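Local coordinates for protein bile salt hydrolase/transferase (Clostridium perfringens, PDB 2BJF) that hydrolyses the amide bond of glycine- and taurine-conjugated bile salts, releasing free bile acid and amino acid, and can also act as an amine N-acyltransferase, at residues P84-Y89 with S176-W181; K91-G96 with N127-P132; I100-F105 with T140-M145. All coordinates share one frame; numbering follows the deposited sequence.

Overall arrangement
Contacts 1 and 2 of this N-terminal nucleophile (Ntn) hydrolase each draw one segment from the loop after strand 77-82, and contact 3 begins on strand 98-101, which follows. The centres of contacts 1 and 2 are about 18 Å apart, of 1 and 3 about 13 Å, and of 2 and 3 about 12 Å. Along the chain, 84-89 and 176-181 enclose the other four segments, whose order alternates: 91-96, 100-105, 127-132, 140-145. Strands 98-101 and 126-129 form a small parallel pair joining contacts 2 and 3, while Tyr89 OH of contact 1 reaches Leu142 N of contact 3. Together they run from an exposed loop, through a buried aromatic pair, to the deoxycholate and taurine sites.

Contact 1. Residues P84-Y89 with S176-W181; sequences PVYVSY and SPTFDW
With its OG anti to the carbonyl carbon (chi1 -65°), Ser176 turns its hydroxyl onto the backbone of Val85, while a similar rotation at Tyr86, CG anti to its own carbonyl carbon, lays that ring alongside Pro177. The contact joins two loops of the Ntn-hydrolase fold: the one leaving strand 77-82, and the turn that leads into helix 179-186. Ser176 OG donates to Val85 O over 2.8 Å, approaching in the carbonyl plane on a lone pair with a C=O...donor angle of 122°. Ser176 OG also lies 3.3 Å from Pro84 CD, so the buried serine hydroxyl is set against the Pro84 ring as well as the Val85 carbonyl.

Beyond the serine the packing is apolar. Tyr86 and Pro177 lie side by side and point the same way, with CE2 of the tyrosine 3.6 Å from CB of the proline; Ser176 CB sits at the edge of the phenol, near its plane. Val85 CG1 covers one face of that ring, towards the rim. A cis peptide bond precedes Pro177 and bends the chain sharply before the helix. Thr178 stands at the N-cap position, though its side chain makes no capping bond; its methyl CG2 meets Tyr86 CB.

Pro84 belongs to the taurine pocket with Asn82 and Asn175, so this junction borders the product site. Leu210 of the second subunit packs on Pro84, Val85, Tyr86 and Pro177, and Ala184 of the third subunit touches Tyr86, which places the two loops at subunit boundaries of the tetramer. On the helix side, Thr178 OG1 donates to Asp180 OD1 over 2.7 Å, meeting that oxygen from above the carboxylate plane, 42° out of it.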
loop_
_atom_site.group_PDB
_atom_site.type_symbol
_atom_site.label_atom_id
_atom_site.label_comp_id
_atom_site.label_asym_id
_atom_site.label_seq_id
_atom_site.Cartn_x
_atom_site.Cartn_y
_atom_site.Cartn_z
ATOM N N PRO A 84 8.488 19.833 -11.944
ATOM C CA PRO A 84 8.633 20.947 -10.998
ATOM C C PRO A 84 9.814 20.816 -10.044
ATOM O O PRO A 84 10.326 21.828 -9.559
ATOM C CB PRO A 84 7.321 20.912 -10.212
ATOM C CG PRO A 84 6.898 19.495 -10.254
ATOM C CD PRO A 84 7.356 18.958 -11.582
ATOM N N VAL A 85 10.231 19.586 -9.770
ATOM C CA VAL A 85 11.341 19.353 -8.859
ATOM C C VAL A 85 12.501 18.717 -9.615
ATOM O O VAL A 85 12.290 17.874 -10.495
ATOM C CB VAL A 85 10.933 18.481 -7.643
ATOM C CG1 VAL A 85 11.950 18.627 -6.516
ATOM C CG2 VAL A 85 9.542 18.862 -7.135
ATOM N N TYR A 86 13.715 19.144 -9.264
ATOM C CA TYR A 86 14.985 18.642 -9.823
ATOM C C TYR A 86 15.380 19.276 -11.163
ATOM O O TYR A 86 16.476 19.030 -11.671
ATOM C CB TYR A 86 15.021 17.102 -9.880
ATOM C CG TYR A 86 14.659 16.440 -8.562
ATOM C CD1 TYR A 86 15.532 16.477 -7.475
ATOM C CD2 TYR A 86 13.436 15.786 -8.402
ATOM C CE1 TYR A 86 15.197 15.880 -6.263
ATOM C CE2 TYR A 86 13.093 15.189 -7.198
ATOM C CZ TYR A 86 13.976 15.237 -6.134
ATOM O OH TYR A 86 13.634 14.642 -4.942
ATOM N N VAL A 87 14.499 20.109 -11.713
ATOM C CA VAL A 87 14.784 20.839 -12.949
ATOM C C VAL A 87 15.698 22.040 -12.679
ATOM O O VAL A 87 15.637 22.649 -11.608
ATOM C CB VAL A 87 13.475 21.295 -13.658
ATOM C CG1 VAL A 87 12.806 22.451 -12.908
ATOM C CG2 VAL A 87 13.737 21.664 -15.115
ATOM N N SER A 88 16.550 22.361 -13.651
ATOM C CA SER A 88 17.408 23.543 -13.577
ATOM C C SER A 88 17.768 24.053 -14.969
ATOM O O SER A 88 18.465 23.377 -15.728
ATOM C CB SER A 88 18.677 23.248 -12.771
ATOM O OG SER A 88 19.556 24.360 -12.764
ATOM N N TYR A 89 17.276 25.245 -15.296
ATOM C CA TYR A 89 17.627 25.913 -16.543
ATOM C C TYR A 89 18.683 26.980 -16.277
ATOM O O TYR A 89 18.726 27.556 -15.189
ATOM C CB TYR A 89 16.403 26.584 -17.171
ATOM C CG TYR A 89 15.173 25.715 -17.341
ATOM C CD1 TYR A 89 15.211 24.548 -18.104
ATOM C CD2 TYR A 89 13.958 26.090 -16.767
ATOM C CE1 TYR A 89 14.072 23.761 -18.269
ATOM C CE2 TYR A 89 12.815 25.314 -16.930
ATOM C CZ TYR A 89 12.879 24.154 -17.680
ATOM O OH TYR A 89 11.746 23.391 -17.840
ATOM N N SER A 176 8.028 14.531 -11.780
ATOM C CA SER A 176 9.152 14.375 -10.845
ATOM C C SER A 176 8.973 13.163 -9.916
ATOM O O SER A 176 7.840 12.795 -9.608
ATOM C CB SER A 176 9.356 15.659 -10.037
ATOM O OG SER A 176 9.741 16.726 -10.890
ATOM N N PRO A 177 10.084 12.540 -9.462
ATOM C CA PRO A 177 11.508 12.858 -9.648
ATOM C C PRO A 177 12.078 12.514 -11.030
ATOM O O PRO A 177 11.327 12.287 -11.982
ATOM C CB PRO A 177 12.209 12.012 -8.569
ATOM C CG PRO A 177 11.144 11.339 -7.794
ATOM C CD PRO A 177 9.915 11.341 -8.624
ATOM N N THR A 178 13.407 12.482 -11.120
ATOM C CA THR A 178 14.114 12.222 -12.376
ATOM C C THR A 178 13.815 10.827 -12.927
ATOM O O THR A 178 13.363 9.940 -12.194
ATOM C CB THR A 178 15.639 12.398 -12.212
ATOM O OG1 THR A 178 16.124 11.477 -11.226
ATOM C CG2 THR A 178 15.978 13.826 -11.791
ATOM N N PHE A 179 14.072 10.642 -14.221
ATOM C CA PHE A 179 13.723 9.399 -14.913
ATOM C C PHE A 179 14.408 8.170 -14.314
ATOM O O PHE A 179 13.780 7.122 -14.150
ATOM C CB PHE A 179 14.013 9.510 -16.415
ATOM C CG PHE A 179 13.549 8.320 -17.213
ATOM C CD1 PHE A 179 12.189 8.057 -17.371
ATOM C CD2 PHE A 179 14.469 7.464 -17.808
ATOM C CE1 PHE A 179 11.757 6.957 -18.108
ATOM C CE2 PHE A 179 14.048 6.365 -18.551
ATOM C CZ PHE A 179 12.689 6.109 -18.696
ATOM N N ASP A 180 15.688 8.312 -13.974
ATOM C CA ASP A 180 16.446 7.222 -13.362
ATOM C C ASP A 180 15.873 6.798 -12.010
ATOM O O ASP A 180 15.973 5.627 -11.634
ATOM C CB ASP A 180 17.934 7.580 -13.241
ATOM C CG ASP A 180 18.172 8.853 -12.452
ATOM O OD1 ASP A 180 17.637 9.908 -12.840
ATOM O OD2 ASP A 180 18.910 8.800 -11.446
ATOM N N TRP A 181 15.267 7.745 -11.291
ATOM C CA TRP A 181 14.604 7.440 -10.020
ATOM C C TRP A 181 13.410 6.511 -10.237
ATOM O O TRP A 181 13.246 5.525 -9.516
ATOM C CB TRP A 181 14.167 8.720 -9.287
ATOM C CG TRP A 181 13.636 8.451 -7.902
ATOM C CD1 TRP A 181 14.324 8.555 -6.727
ATOM C CD2 TRP A 181 12.313 8.015 -7.555
ATOM N NE1 TRP A 181 13.514 8.208 -5.671
ATOM C CE2 TRP A 181 12.274 7.877 -6.150
ATOM C CE3 TRP A 181 11.155 7.733 -8.297
ATOM C CZ2 TRP A 181 11.124 7.465 -5.468
ATOM C CZ3 TRP A 181 10.010 7.325 -7.619
ATOM C CH2 TRP A 181 10.004 7.196 -6.218
#

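Contact 2. Residues K91-G96 with N127-P132; sequences KEDIEG and NIVDIP
Val129 CG2 presses against the backbone of Glu92, 3.5 Å from its carbonyl carbon, and makes the close part of this contact together with the crossing of Ile94 and Asn127. With CG1 between the backbone N and the carbonyl carbon (chi1 56°), CG2 lies anti to N; CG2 faces the peptide and CG1 faces Asp93, whose OD1 is 3.7 Å from CG1. Ile94 meets Asn127 at about a right angle: its tip CD1 comes within 3.4 Å of Asn127 OD1, and CG1 lies 3.7 Å from Asn127 ND2. The amide is held by partners beyond the two segments: ND2 bonds to Ser90 OG and Asn99 OD1, and OD1 has a weak bond from Gln158 NE2.

The other end is looser and wetter. At Lys91 and Glu92 CB points away from 127-132, and Ile131 CD1 stays 4.2 Å from Lys91 O. Here a water spans the two backbones, donating to Lys91 O at 2.7 Å and to Asp130 O at 2.6 Å. The chain makes an inverse gamma turn about Asp130, whose OD1 is bonded by Asn139.

The exposed loop 91-96, which leads into strand 98-101, runs roughly against strand 126-129 and the turn that ends it; strand 98-101 is the parallel neighbour of 126-129, and helices 105-112 and 116-123 connect the two strands.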
loop_
_atom_site.group_PDB
_atom_site.type_symbol
_atom_site.label_atom_id
_atom_site.label_comp_id
_atom_site.label_asym_id
_atom_site.label_seq_id
_atom_site.Cartn_x
_atom_site.Cartn_y
_atom_site.Cartn_z
ATOM N N LYS A 91 20.208 30.728 -16.699
ATOM C CA LYS A 91 19.580 32.051 -16.741
ATOM C C LYS A 91 19.810 32.751 -18.079
ATOM O O LYS A 91 18.983 33.550 -18.521
ATOM C CB LYS A 91 20.097 32.934 -15.600
ATOM C CG LYS A 91 19.821 32.392 -14.199
ATOM C CD LYS A 91 20.288 33.357 -13.106
ATOM C CE LYS A 91 21.813 33.447 -13.010
ATOM N NZ LYS A 91 22.446 32.186 -12.525
ATOM N N GLU A 92 20.944 32.450 -18.707
ATOM C CA GLU A 92 21.311 33.023 -20.002
ATOM C C GLU A 92 21.985 31.970 -20.882
ATOM O O GLU A 92 22.255 30.855 -20.427
ATOM C CB GLU A 92 22.210 34.260 -19.826
ATOM C CG GLU A 92 23.426 34.068 -18.912
ATOM C CD GLU A 92 23.093 34.220 -17.432
ATOM O OE1 GLU A 92 22.532 35.267 -17.043
ATOM O OE2 GLU A 92 23.401 33.292 -16.656
ATOM N N ASP A 93 22.234 32.322 -22.144
ATOM C CA ASP A 93 22.936 31.442 -23.079
ATOM C C ASP A 93 24.311 31.047 -22.547
ATOM O O ASP A 93 25.028 31.875 -21.978
ATOM C CB ASP A 93 23.099 32.120 -24.445
ATOM C CG ASP A 93 21.796 32.211 -25.223
ATOM O OD1 ASP A 93 20.785 31.605 -24.806
ATOM O OD2 ASP A 93 21.790 32.895 -26.270
ATOM N N ILE A 94 24.663 29.776 -22.724
ATOM C CA ILE A 94 25.993 29.284 -22.371
ATOM C C ILE A 94 26.856 29.230 -23.630
ATOM O O ILE A 94 26.481 28.604 -24.623
ATOM C CB ILE A 94 25.942 27.896 -21.676
ATOM C CG1 ILE A 94 25.156 27.985 -20.362
ATOM C CG2 ILE A 94 27.357 27.359 -21.423
ATOM C CD1 ILE A 94 24.955 26.657 -19.652
ATOM N N GLU A 95 28.004 29.904 -23.573
ATOM C CA GLU A 95 28.953 29.965 -24.685
ATOM C C GLU A 95 29.388 28.574 -25.146
ATOM O O GLU A 95 29.779 27.734 -24.332
ATOM C CB GLU A 95 30.168 30.818 -24.286
ATOM C CG GLU A 95 31.409 30.679 -25.177
ATOM C CD GLU A 95 31.182 31.116 -26.616
ATOM O OE1 GLU A 95 30.447 32.103 -26.845
ATOM O OE2 GLU A 95 31.756 30.471 -27.520
ATOM N N GLY A 96 29.300 28.340 -26.452
ATOM C CA GLY A 96 29.731 27.080 -27.053
ATOM C C GLY A 96 28.663 26.004 -27.128
ATOM O O GLY A 96 28.894 24.936 -27.697
ATOM N N ASN A 127 21.781 22.998 -24.556
ATOM C CA ASN A 127 21.491 23.580 -23.253
ATOM C C ASN A 127 20.136 24.273 -23.295
ATOM O O ASN A 127 19.850 25.027 -24.226
ATOM C CB ASN A 127 22.576 24.581 -22.847
ATOM C CG ASN A 127 22.243 25.314 -21.558
ATOM O OD1 ASN A 127 22.240 24.725 -20.476
ATOM N ND2 ASN A 127 21.960 26.607 -21.670
ATOM N N ILE A 128 19.305 24.017 -22.290
ATOM C CA ILE A 128 17.986 24.635 -22.223
ATOM C C ILE A 128 18.029 25.867 -21.317
ATOM O O ILE A 128 18.410 25.781 -20.149
ATOM C CB ILE A 128 16.894 23.619 -21.806
ATOM C CG1 ILE A 128 16.878 22.450 -22.799
ATOM C CG2 ILE A 128 15.525 24.288 -21.759
ATOM C CD1 ILE A 128 16.088 21.238 -22.353
ATOM N N VAL A 129 17.647 27.011 -21.881
ATOM C CA VAL A 129 17.786 28.306 -21.214
ATOM C C VAL A 129 16.428 28.923 -20.851
ATOM O O VAL A 129 15.482 28.873 -21.638
ATOM C CB VAL A 129 18.663 29.289 -22.060
ATOM C CG1 VAL A 129 18.111 29.462 -23.476
ATOM C CG2 VAL A 129 18.818 30.631 -21.366
ATOM N N ASP A 130 16.348 29.499 -19.652
ATOM C CA ASP A 130 15.107 30.081 -19.138
ATOM C C ASP A 130 14.867 31.497 -19.677
ATOM O O ASP A 130 14.837 32.471 -18.919
ATOM C CB ASP A 130 15.109 30.067 -17.601
ATOM C CG ASP A 130 13.717 30.229 -16.998
ATOM O OD1 ASP A 130 12.719 30.275 -17.751
ATOM O OD2 ASP A 130 13.623 30.305 -15.755
ATOM N N ILE A 131 14.701 31.596 -20.995
ATOM C CA ILE A 131 14.341 32.852 -21.652
ATOM C C ILE A 131 12.817 32.950 -21.718
ATOM O O ILE A 131 12.164 32.034 -22.224
ATOM C CB ILE A 131 14.944 32.952 -23.089
ATOM C CG1 ILE A 131 16.480 32.856 -23.065
ATOM C CG2 ILE A 131 14.475 34.226 -23.809
ATOM C CD1 ILE A 131 17.198 33.936 -22.254
ATOM N N PRO A 132 12.240 34.049 -21.191
ATOM C CA PRO A 132 10.788 34.229 -21.255
ATOM C C PRO A 132 10.272 34.356 -22.689
ATOM O O PRO A 132 10.932 34.966 -23.535
ATOM C CB PRO A 132 10.558 35.537 -20.486
ATOM C CG PRO A 132 11.866 36.243 -20.520
ATOM C CD PRO A 132 12.903 35.168 -20.497
HETATM O O HOH W 1 16.473 34.092 -17.669
#

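Contact 3. Residues I100-F105 with T140-M145; sequences IPVYNF and TTLHWM. With DXC ((3alpha,5beta,12alpha)-3,12-dihydroxycholan-24-oic acid), chain B.
Phe105 brings CD2 of its ring over one face of the Trp144 indole, and its side chain can be followed outward from the backbone. CB lies 3.7 Å from Trp144 CZ2, at the benzo end of the indole. From there CG, anti to the backbone N (chi1 -176°), carries the ring inward over the tryptophan, with CG 3.9 Å from Trp144 CE2. CD2 makes the nearest approach, 3.4 Å from Trp144 CD2, and sits over the centre of the indole. CE2, the outermost ring atom to touch the indole, lies by Trp144 CG, and the phenyl also touches Val156 of strand 153-158. The planes are inclined at 43°, an oblique aromatic pair with 4.3 Å between the centroids of the phenyl and the six-membered ring of the indole. On the opposite face of Trp144 rests Leu142 CB, so the indole is held between phenylalanine and leucine.

Val102 fills the next position along. Its CG1 touches both the backbone oxygen of Thr140 and Leu142 CD1, the latter at 3.9 Å. The polar atoms at this buried junction are joined by a water that donates to Val102 O and accepts from Trp144 NE1 at 3.2 Å, giving the indole N-H a partner. Ile128 of strand 126-129 packs against Val102, Phe105 and Trp144, tying the small parallel pair to the larger sheet.

Beyond this packing Leu142 and Thr140 border deoxycholate. Leu142 CD1 lies 3.7 Å from C16 of the steroid, and Thr140 OG1 comes within 3.6 Å of its C11. Leu142 and Trp144, two residues apart on strand 142-147, face the same way, and the methyls of Leu142 also reach the steroid, part of the lining of the deoxycholate pocket in this choloylglycine hydrolase of the Ntn fold.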
loop_
_atom_site.group_PDB
_atom_site.type_symbol
_atom_site.label_atom_id
_atom_site.label_comp_id
_atom_site.label_asym_id
_atom_site.label_seq_id
_atom_site.Cartn_x
_atom_site.Cartn_y
_atom_site.Cartn_z
ATOM N N ILE A 100 18.692 26.531 -26.320
ATOM C CA ILE A 100 17.286 26.427 -26.694
ATOM C C ILE A 100 16.409 26.949 -25.554
ATOM O O ILE A 100 16.471 26.422 -24.443
ATOM C CB ILE A 100 16.888 24.960 -27.007
ATOM C CG1 ILE A 100 17.915 24.297 -27.934
ATOM C CG2 ILE A 100 15.490 24.897 -27.616
ATOM C CD1 ILE A 100 18.090 22.809 -27.697
ATOM N N PRO A 101 15.604 27.994 -25.820
ATOM C CA PRO A 101 14.668 28.490 -24.810
ATOM C C PRO A 101 13.638 27.424 -24.444
ATOM O O PRO A 101 13.208 26.662 -25.314
ATOM C CB PRO A 101 13.988 29.670 -25.509
ATOM C CG PRO A 101 14.924 30.067 -26.600
ATOM C CD PRO A 101 15.528 28.782 -27.063
ATOM N N VAL A 102 13.256 27.376 -23.168
ATOM C CA VAL A 102 12.334 26.352 -22.659
ATOM C C VAL A 102 11.051 26.251 -23.490
ATOM O O VAL A 102 10.656 25.154 -23.896
ATOM C CB VAL A 102 11.971 26.585 -21.165
ATOM C CG1 VAL A 102 11.143 25.424 -20.623
ATOM C CG2 VAL A 102 13.222 26.770 -20.323
ATOM N N TYR A 103 10.420 27.397 -23.746
ATOM C CA TYR A 103 9.158 27.459 -24.491
ATOM C C TYR A 103 9.272 26.940 -25.929
ATOM O O TYR A 103 8.269 26.556 -26.533
ATOM C CB TYR A 103 8.602 28.893 -24.499
ATOM C CG TYR A 103 9.454 29.884 -25.270
ATOM C CD1 TYR A 103 9.327 30.018 -26.655
ATOM C CD2 TYR A 103 10.386 30.687 -24.616
ATOM C CE1 TYR A 103 10.111 30.919 -27.368
ATOM C CE2 TYR A 103 11.172 31.598 -25.320
ATOM C CZ TYR A 103 11.030 31.707 -26.695
ATOM O OH TYR A 103 11.805 32.600 -27.398
ATOM N N ASN A 104 10.492 26.940 -26.467
ATOM C CA ASN A 104 10.724 26.600 -27.870
ATOM C C ASN A 104 11.292 25.197 -28.101
ATOM O O ASN A 104 11.439 24.771 -29.248
ATOM C CB ASN A 104 11.626 27.652 -28.532
ATOM C CG ASN A 104 11.475 27.689 -30.047
ATOM O OD1 ASN A 104 10.360 27.702 -30.573
ATOM N ND2 ASN A 104 12.600 27.714 -30.755
ATOM N N PHE A 105 11.599 24.476 -27.023
ATOM C CA PHE A 105 12.262 23.174 -27.147
ATOM C C PHE A 105 11.480 22.166 -27.989
ATOM O O PHE A 105 12.048 21.523 -28.872
ATOM C CB PHE A 105 12.596 22.570 -25.777
ATOM C CG PHE A 105 13.363 21.276 -25.863
ATOM C CD1 PHE A 105 14.745 21.279 -26.004
ATOM C CD2 PHE A 105 12.698 20.051 -25.818
ATOM C CE1 PHE A 105 15.457 20.085 -26.094
ATOM C CE2 PHE A 105 13.401 18.852 -25.903
ATOM C CZ PHE A 105 14.783 18.870 -26.043
ATOM N N THR A 140 7.343 27.351 -17.830
ATOM C CA THR A 140 6.867 26.154 -17.144
ATOM C C THR A 140 8.037 25.188 -16.950
ATOM O O THR A 140 8.879 25.032 -17.839
ATOM C CB THR A 140 5.730 25.467 -17.940
ATOM O OG1 THR A 140 4.727 26.435 -18.276
ATOM C CG2 THR A 140 5.085 24.343 -17.133
ATOM N N THR A 141 8.096 24.570 -15.773
ATOM C CA THR A 141 9.102 23.553 -15.476
ATOM C C THR A 141 8.754 22.280 -16.241
ATOM O O THR A 141 7.681 21.706 -16.045
ATOM C CB THR A 141 9.175 23.262 -13.968
ATOM O OG1 THR A 141 7.863 22.956 -13.478
ATOM C CG2 THR A 141 9.722 24.468 -13.215
ATOM N N LEU A 142 9.658 21.852 -17.120
ATOM C CA LEU A 142 9.357 20.783 -18.070
ATOM C C LEU A 142 10.466 19.755 -18.246
ATOM O O LEU A 142 11.651 20.061 -18.097
ATOM C CB LEU A 142 9.037 21.374 -19.448
ATOM C CG LEU A 142 7.825 22.287 -19.638
ATOM C CD1 LEU A 142 7.993 23.090 -20.914
ATOM C CD2 LEU A 142 6.519 21.499 -19.651
ATOM N N HIS A 143 10.050 18.531 -18.555
ATOM C CA HIS A 143 10.916 17.538 -19.183
ATOM C C HIS A 143 10.179 16.938 -20.383
ATOM O O HIS A 143 8.957 17.080 -20.500
ATOM C CB HIS A 143 11.422 16.485 -18.181
ATOM C CG HIS A 143 10.360 15.600 -17.600
ATOM N ND1 HIS A 143 10.660 14.417 -16.958
ATOM C CD2 HIS A 143 9.011 15.717 -17.558
ATOM C CE1 HIS A 143 9.543 13.846 -16.543
ATOM N NE2 HIS A 143 8.528 14.613 -16.897
ATOM N N TRP A 144 10.918 16.297 -21.283
ATOM C CA TRP A 144 10.352 15.891 -22.565
ATOM C C TRP A 144 10.541 14.412 -22.868
ATOM O O TRP A 144 11.573 13.830 -22.535
ATOM C CB TRP A 144 10.949 16.725 -23.704
ATOM C CG TRP A 144 10.657 18.195 -23.605
ATOM C CD1 TRP A 144 9.646 18.874 -24.222
ATOM C CD2 TRP A 144 11.387 19.167 -22.846
ATOM N NE1 TRP A 144 9.699 20.209 -23.894
ATOM C CE2 TRP A 144 10.758 20.417 -23.051
ATOM C CE3 TRP A 144 12.515 19.106 -22.016
ATOM C CZ2 TRP A 144 11.217 21.596 -22.453
ATOM C CZ3 TRP A 144 12.966 20.276 -21.416
ATOM C CH2 TRP A 144 12.320 21.505 -21.641
ATOM N N MET A 145 9.532 13.820 -23.499
ATOM C CA MET A 145 9.652 12.489 -24.081
ATOM C C MET A 145 9.616 12.614 -25.601
ATOM O O MET A 145 8.777 13.331 -26.153
ATOM C CB MET A 145 8.536 11.568 -23.586
ATOM C CG MET A 145 8.674 10.125 -24.051
ATOM S SD MET A 145 7.505 9.024 -23.234
ATOM C CE MET A 145 7.722 7.528 -24.193
HETATM C C1 DXC B . 3.358 31.117 -18.880
HETATM C C2 DXC B . 4.495 30.521 -19.709
HETATM C C3 DXC B . 4.233 30.564 -21.225
HETATM C C4 DXC B . 2.869 29.984 -21.641
HETATM C C5 DXC B . 1.769 30.593 -20.770
HETATM C C6 DXC B . 2.025 30.483 -19.266
HETATM C C7 DXC B . 5.411 29.907 -21.962
HETATM C C8 DXC B . 5.412 28.379 -21.893
HETATM C C9 DXC B . 4.058 27.738 -22.204
HETATM C C10 DXC B . 2.889 28.441 -21.480
HETATM C C11 DXC B . 4.031 26.271 -21.762
HETATM C C12 DXC B . 2.732 25.527 -22.080
HETATM C C13 DXC B . 1.547 26.248 -21.417
HETATM C C14 DXC B . 1.540 27.746 -21.759
HETATM C C15 DXC B . 5.170 25.340 -22.179
HETATM C C16 DXC B . 4.577 23.946 -21.942
HETATM C C17 DXC B . 3.113 24.150 -21.513
HETATM C C18 DXC B . 2.559 30.366 -23.087
HETATM C C19 DXC B . 2.236 22.912 -21.803
HETATM O O1 DXC B . 1.556 26.070 -19.992
HETATM O O2 DXC B . 3.610 30.881 -17.490
HETATM C C20 DXC B . 2.478 25.445 -23.597
HETATM C C21 DXC B . 2.679 21.701 -20.972
HETATM C C22 DXC B . 2.590 21.946 -19.462
HETATM C C23 DXC B . 2.472 20.662 -18.672
HETATM O O3 DXC B . 2.296 19.579 -19.270
HETATM O O4 DXC B . 2.555 20.740 -17.428
HETATM C C24 DXC B . 0.732 23.131 -21.620
HETATM O O HOH W 2 9.004 23.142 -25.020
#